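Local atomic coordinates of nucleoporin-like protein RIP (Homo sapiens, PDB entry 2OLM), a protein that serves, in full length, as a cofactor of HIV-1 Rev on infection and in vesicle docking or fusion during acrosome biogenesis, and is represented here by its Arf-GAP domain. Residues 90-103 / 115-129. Sequence-based numbering, arbitrary orientation. Where two conformers were deposited one is given.
Sequences QIWLGLFDDRSSAI and FLQEKYEKKRWYVPP
Trp92, at the end of helix 84-92, slides its indole between two tyrosines of segment 115-129. Tyr120 lies over one face, its CD1 3.6 Å from Trp92 CE3, and Tyr126 over the opposite face, both ring planes inclined to the six-membered ring by about 55°. The Trp92 CG stands beside its own backbone N (chi1 -57°), which swings the ring back toward helix 109-121, where CE3 meets the carbonyl O of Lys119 at the ring edge. That oxygen is buried without a hydrogen-bonding partner. The Tyr126 ring also receives Ile91 CG2 at its CE1, 3.5 Å away.

Trp125 makes a second aromatic centre. Phe96 presents its edge to the face of the five-membered ring of Trp125, CD1 lying 3.7 Å from Trp125 CE2 with the planes at 74°, while the aliphatic CG of Arg124 covers the other face of the indole. Arg124 then reaches on to a salt bridge with Glu118, NH1 to OE1 2.8 Å.

Between these centres the backbones are tied twice: Val127 N donates to Ile91 O in a nearly straight bond (2.9 Å), and Leu95 N to Trp125 O, approaching from above the carbonyl plane. The extended Lys119 chain runs past Leu93 to a salt bridge with Asp30, which also binds Tyr120 OH, linking the contact to the zinc-finger part of this Arf-GAP domain. The chemistry is thus mainly aromatic and apolar, with two backbone bonds fixing how the chain after helix 109-121 lies along the end of helix 84-92 and the turn that follows it.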
loop_
_atom_site.group_PDB
_atom_site.type_symbol
_atom_site.label_atom_id
_atom_site.label_comp_id
_atom_site.label_asym_id
_atom_site.label_seq_id
_atom_site.Cartn_x
_atom_site.Cartn_y
_atom_site.Cartn_z
ATOM N N GLN A 90 8.449 24.410 3.602
ATOM C CA GLN A 90 8.382 25.832 3.308
ATOM C C GLN A 90 7.744 26.638 4.452
ATOM O O GLN A 90 8.011 27.845 4.604
ATOM C CB GLN A 90 7.636 26.053 2.005
ATOM C CG GLN A 90 8.341 25.412 0.790
ATOM C CD GLN A 90 9.724 25.982 0.564
ATOM O OE1 GLN A 90 9.943 27.170 0.779
ATOM N NE2 GLN A 90 10.674 25.134 0.171
ATOM N N ILE A 91 6.914 25.985 5.259
ATOM C CA ILE A 91 6.221 26.607 6.397
ATOM C C ILE A 91 7.065 26.447 7.663
ATOM O O ILE A 91 7.673 27.396 8.155
ATOM C CB ILE A 91 4.800 25.984 6.584
ATOM C CG1 ILE A 91 3.961 26.281 5.339
ATOM C CG2 ILE A 91 4.144 26.502 7.881
ATOM C CD1 ILE A 91 2.700 25.382 5.213
ATOM N N TRP A 92 7.146 25.226 8.146
ATOM C CA TRP A 92 7.743 24.953 9.452
ATOM C C TRP A 92 9.279 25.075 9.480
ATOM O O TRP A 92 9.878 25.264 10.545
ATOM C CB TRP A 92 7.297 23.546 9.937
ATOM C CG TRP A 92 5.830 23.441 9.997
ATOM C CD1 TRP A 92 5.018 22.816 9.090
ATOM C CD2 TRP A 92 4.965 24.033 10.973
ATOM N NE1 TRP A 92 3.692 22.999 9.433
ATOM C CE2 TRP A 92 3.645 23.732 10.591
ATOM C CE3 TRP A 92 5.185 24.778 12.140
ATOM C CZ2 TRP A 92 2.530 24.190 11.326
ATOM C CZ3 TRP A 92 4.098 25.190 12.891
ATOM C CH2 TRP A 92 2.779 24.902 12.464
ATOM N N LEU A 93 9.893 24.923 8.304
ATOM C CA LEU A 93 11.324 25.040 8.154
ATOM C C LEU A 93 11.637 26.131 7.110
ATOM O O LEU A 93 12.727 26.121 6.520
ATOM C CB LEU A 93 11.964 23.706 7.711
ATOM C CG LEU A 93 11.793 22.557 8.679
ATOM C CD1 LEU A 93 12.258 21.271 8.021
ATOM C CD2 LEU A 93 12.506 22.833 10.003
ATOM N N GLY A 94 10.746 27.091 6.904
ATOM C CA GLY A 94 10.976 28.105 5.863
ATOM C C GLY A 94 12.205 28.932 6.105
ATOM O O GLY A 94 12.823 29.426 5.133
ATOM N N LEU A 95 12.616 29.102 7.352
ATOM C CA LEU A 95 13.833 29.896 7.720
ATOM C C LEU A 95 15.027 29.025 8.098
ATOM O O LEU A 95 16.095 29.539 8.418
ATOM C CB LEU A 95 13.505 30.910 8.848
ATOM C CG LEU A 95 12.303 31.784 8.577
ATOM C CD1 LEU A 95 12.058 32.737 9.773
ATOM C CD2 LEU A 95 12.451 32.559 7.240
ATOM N N PHE A 96 14.839 27.716 8.119
ATOM C CA PHE A 96 15.871 26.736 8.523
ATOM C C PHE A 96 16.910 26.560 7.425
ATOM O O PHE A 96 16.568 26.438 6.264
ATOM C CB PHE A 96 15.155 25.411 8.833
ATOM C CG PHE A 96 15.985 24.338 9.453
ATOM C CD1 PHE A 96 15.989 24.123 10.813
ATOM C CD2 PHE A 96 16.729 23.486 8.662
ATOM C CE1 PHE A 96 16.754 23.060 11.389
ATOM C CE2 PHE A 96 17.483 22.479 9.211
ATOM C CZ PHE A 96 17.489 22.252 10.563
ATOM N N ASP A 97 18.177 26.568 7.831
ATOM C CA ASP A 97 19.277 26.292 6.912
ATOM C C ASP A 97 19.757 24.872 7.089
ATOM O O ASP A 97 20.194 24.485 8.165
ATOM C CB ASP A 97 20.393 27.269 7.106
ATOM C CG ASP A 97 21.378 27.210 6.001
ATOM O OD1 ASP A 97 21.268 28.009 5.054
ATOM O OD2 ASP A 97 22.222 26.287 6.003
ATOM N N ASP A 98 19.666 24.091 6.016
ATOM C CA ASP A 98 20.009 22.661 6.067
ATOM C C ASP A 98 21.459 22.403 6.345
ATOM O O ASP A 98 21.809 21.271 6.723
ATOM C CB ASP A 98 19.644 22.004 4.758
ATOM C CG ASP A 98 18.135 21.946 4.505
ATOM O OD1 ASP A 98 17.336 21.956 5.470
ATOM O OD2 ASP A 98 17.785 21.855 3.326
ATOM N N ARG A 99 22.325 23.407 6.192
ATOM C CA ARG A 99 23.750 23.220 6.500
ATOM C C ARG A 99 24.066 23.392 7.953
ATOM O O ARG A 99 24.989 22.786 8.464
ATOM C CB ARG A 99 24.598 24.184 5.700
ATOM C CG ARG A 99 24.498 23.986 4.222
ATOM C CD ARG A 99 24.899 25.206 3.395
ATOM N NE ARG A 99 23.965 26.322 3.546
ATOM C CZ ARG A 99 23.939 27.379 2.760
ATOM N NH1 ARG A 99 24.786 27.511 1.732
ATOM N NH2 ARG A 99 23.034 28.308 2.970
ATOM N N SER A 100 23.345 24.265 8.659
ATOM C CA SER A 100 23.787 24.574 10.025
ATOM C C SER A 100 22.771 24.971 11.065
ATOM O O SER A 100 23.136 25.223 12.200
ATOM C CB SER A 100 24.897 25.607 9.986
ATOM O OG SER A 100 24.395 26.804 9.493
ATOM N N SER A 101 21.492 24.963 10.731
ATOM C CA SER A 101 20.509 25.257 11.748
ATOM C C SER A 101 20.497 24.206 12.847
ATOM O O SER A 101 20.930 23.076 12.615
ATOM C CB SER A 101 19.147 25.433 11.154
ATOM O OG SER A 101 19.009 26.706 10.539
ATOM N N ALA A 102 19.987 24.596 14.011
ATOM C CA ALA A 102 20.143 23.831 15.247
ATOM C C ALA A 102 19.287 22.609 15.174
ATOM O O ALA A 102 18.060 22.730 15.063
ATOM C CB ALA A 102 19.736 24.690 16.439
ATOM N N ILE A 103 19.908 21.426 15.238
ATOM C CA ILE A 103 19.180 20.139 15.321
ATOM C C ILE A 103 19.643 19.333 16.526
ATOM O O ILE A 103 20.775 19.487 17.000
ATOM C CB ILE A 103 19.295 19.308 14.041
ATOM C CG1 ILE A 103 20.759 19.022 13.684
ATOM C CG2 ILE A 103 18.576 20.019 12.949
ATOM C CD1 ILE A 103 20.931 17.855 12.834
ATOM N N PHE A 115 13.350 20.317 20.470
ATOM C CA PHE A 115 13.440 20.692 19.044
ATOM C C PHE A 115 12.065 20.791 18.385
ATOM O O PHE A 115 11.751 21.775 17.722
ATOM C CB PHE A 115 14.312 19.714 18.298
ATOM C CG PHE A 115 14.268 19.897 16.786
ATOM C CD1 PHE A 115 14.868 20.992 16.176
ATOM C CD2 PHE A 115 13.645 18.976 15.983
ATOM C CE1 PHE A 115 14.833 21.139 14.806
ATOM C CE2 PHE A 115 13.591 19.146 14.606
ATOM C CZ PHE A 115 14.201 20.239 14.026
ATOM N N LEU A 116 11.216 19.799 18.603
ATOM C CA LEU A 116 9.869 19.808 18.060
ATOM C C LEU A 116 9.041 20.968 18.653
ATOM O O LEU A 116 8.242 21.589 17.953
ATOM C CB LEU A 116 9.178 18.470 18.285
ATOM C CG LEU A 116 9.807 17.276 17.628
ATOM C CD1 LEU A 116 9.075 15.994 18.123
ATOM C CD2 LEU A 116 9.777 17.351 16.169
ATOM N N GLN A 117 9.241 21.287 19.928
ATOM C CA GLN A 117 8.638 22.497 20.508
ATOM C C GLN A 117 9.080 23.765 19.794
ATOM O O GLN A 117 8.262 24.635 19.507
ATOM C CB GLN A 117 8.881 22.602 22.002
ATOM C CG GLN A 117 8.126 21.561 22.785
ATOM C CD GLN A 117 8.345 21.637 24.279
ATOM O OE1 GLN A 117 7.561 21.057 25.030
ATOM N NE2 GLN A 117 9.390 22.325 24.719
ATOM N N GLU A 118 10.387 23.866 19.533
ATOM C CA GLU A 118 10.880 25.047 18.815
ATOM C C GLU A 118 10.314 25.107 17.424
ATOM O O GLU A 118 9.973 26.179 16.946
ATOM C CB GLU A 118 12.406 25.083 18.824
ATOM C CG GLU A 118 12.928 25.548 20.177
ATOM C CD GLU A 118 14.367 25.923 20.174
ATOM O OE1 GLU A 118 15.083 25.561 19.206
ATOM O OE2 GLU A 118 14.768 26.530 21.194
ATOM N N LYS A 119 10.139 23.954 16.796
ATOM C CA LYS A 119 9.688 23.892 15.399
ATOM C C LYS A 119 8.211 24.289 15.272
ATOM O O LYS A 119 7.834 25.103 14.427
ATOM C CB LYS A 119 9.930 22.493 14.809
ATOM C CG LYS A 119 9.617 22.322 13.368
ATOM C CD LYS A 119 10.133 20.971 12.860
ATOM C CE LYS A 119 9.784 20.725 11.417
ATOM N NZ LYS A 119 10.333 19.402 10.869
ATOM N N TYR A 120 7.377 23.652 16.094
ATOM C CA TYR A 120 5.930 23.721 15.924
ATOM C C TYR A 120 5.231 24.680 16.864
ATOM O O TYR A 120 4.234 25.262 16.478
ATOM C CB TYR A 120 5.281 22.315 16.049
ATOM C CG TYR A 120 5.715 21.376 14.948
ATOM C CD1 TYR A 120 5.302 21.553 13.634
ATOM C CD2 TYR A 120 6.571 20.337 15.213
ATOM C CE1 TYR A 120 5.740 20.701 12.623
ATOM C CE2 TYR A 120 7.000 19.487 14.223
ATOM C CZ TYR A 120 6.583 19.680 12.921
ATOM O OH TYR A 120 6.976 18.874 11.874
ATOM N N GLU A 121 5.734 24.811 18.092
ATOM C CA GLU A 121 5.064 25.635 19.116
ATOM C C GLU A 121 5.628 27.051 19.135
ATOM O O GLU A 121 4.891 28.042 18.960
ATOM C CB GLU A 121 5.143 24.978 20.496
ATOM C CG GLU A 121 4.568 23.562 20.552
ATOM C CD GLU A 121 4.553 22.940 21.922
ATOM O OE1 GLU A 121 5.062 23.553 22.873
ATOM O OE2 GLU A 121 4.010 21.829 22.028
ATOM N N LYS A 122 6.948 27.140 19.301
ATOM C CA LYS A 122 7.607 28.444 19.329
ATOM C C LYS A 122 7.852 29.003 17.922
ATOM O O LYS A 122 8.093 30.198 17.792
ATOM C CB LYS A 122 8.897 28.353 20.099
ATOM C CG LYS A 122 8.684 27.892 21.555
ATOM C CD LYS A 122 9.957 27.722 22.286
ATOM C CE LYS A 122 9.730 27.210 23.694
ATOM N NZ LYS A 122 10.961 26.545 24.211
ATOM N N LYS A 123 7.793 28.153 16.891
ATOM C CA LYS A 123 7.868 28.606 15.509
ATOM C C LYS A 123 9.186 29.314 15.207
ATOM O O LYS A 123 9.214 30.363 14.543
ATOM C CB LYS A 123 6.638 29.461 15.182
ATOM C CG LYS A 123 5.447 28.597 14.993
ATOM C CD LYS A 123 4.165 29.366 14.988
ATOM C CE LYS A 123 3.017 28.414 14.729
ATOM N NZ LYS A 123 1.713 29.095 14.870
ATOM N N ARG A 124 10.269 28.716 15.627
ATOM C CA ARG A 124 11.578 29.333 15.466
ATOM C C ARG A 124 11.944 29.562 13.983
ATOM O O ARG A 124 12.644 30.568 13.677
ATOM C CB ARG A 124 12.633 28.461 16.116
ATOM C CG ARG A 124 14.065 28.977 15.941
ATOM C CD ARG A 124 14.974 28.266 16.892
ATOM N NE ARG A 124 16.358 28.703 16.731
ATOM C CZ ARG A 124 17.376 28.179 17.393
ATOM N NH1 ARG A 124 17.152 27.248 18.306
ATOM N NH2 ARG A 124 18.611 28.622 17.170
ATOM N N TRP A 125 11.538 28.680 13.079
ATOM C CA TRP A 125 11.974 28.732 11.659
ATOM C C TRP A 125 10.808 28.940 10.722
ATOM O O TRP A 125 10.862 28.572 9.551
ATOM C CB TRP A 125 12.712 27.423 11.273
ATOM C CG TRP A 125 13.873 27.123 12.131
ATOM C CD1 TRP A 125 15.131 27.699 12.054
ATOM C CD2 TRP A 125 13.950 26.188 13.234
ATOM N NE1 TRP A 125 15.954 27.176 13.014
ATOM C CE2 TRP A 125 15.248 26.249 13.756
ATOM C CE3 TRP A 125 13.035 25.292 13.811
ATOM C CZ2 TRP A 125 15.656 25.474 14.833
ATOM C CZ3 TRP A 125 13.450 24.530 14.881
ATOM C CH2 TRP A 125 14.744 24.616 15.373
ATOM N N TYR A 126 9.718 29.514 11.244
ATOM C CA TYR A 126 8.417 29.457 10.608
ATOM C C TYR A 126 8.175 30.603 9.629
ATOM O O TYR A 126 8.466 31.770 9.946
ATOM C CB TYR A 126 7.376 29.514 11.731
ATOM C CG TYR A 126 5.901 29.515 11.365
ATOM C CD1 TYR A 126 5.210 28.322 11.182
ATOM C CD2 TYR A 126 5.173 30.695 11.294
ATOM C CE1 TYR A 126 3.855 28.309 10.888
ATOM C CE2 TYR A 126 3.851 30.689 11.032
ATOM C CZ TYR A 126 3.174 29.498 10.828
ATOM O OH TYR A 126 1.803 29.499 10.595
ATOM N N VAL A 127 7.607 30.280 8.471
ATOM C CA VAL A 127 7.054 31.251 7.527
ATOM C C VAL A 127 5.558 30.939 7.373
ATOM O O VAL A 127 5.192 29.792 7.135
ATOM C CB VAL A 127 7.755 31.156 6.161
ATOM C CG1 VAL A 127 7.101 32.129 5.146
ATOM C CG2 VAL A 127 9.250 31.441 6.299
ATOM N N PRO A 128 4.692 31.945 7.576
ATOM C CA PRO A 128 3.250 31.659 7.515
ATOM C C PRO A 128 2.833 31.058 6.184
ATOM O O PRO A 128 3.394 31.407 5.135
ATOM C CB PRO A 128 2.618 33.052 7.700
ATOM C CG PRO A 128 3.598 33.842 8.386
ATOM C CD PRO A 128 4.959 33.334 7.968
ATOM N N PRO A 129 1.872 30.134 6.204
ATOM C CA PRO A 129 1.500 29.450 4.979
ATOM C C PRO A 129 1.141 30.302 3.776
ATOM O O PRO A 129 1.456 29.912 2.667
ATOM C CB PRO A 129 0.298 28.586 5.402
ATOM C CG PRO A 129 0.451 28.416 6.833
ATOM C CD PRO A 129 1.182 29.570 7.375
#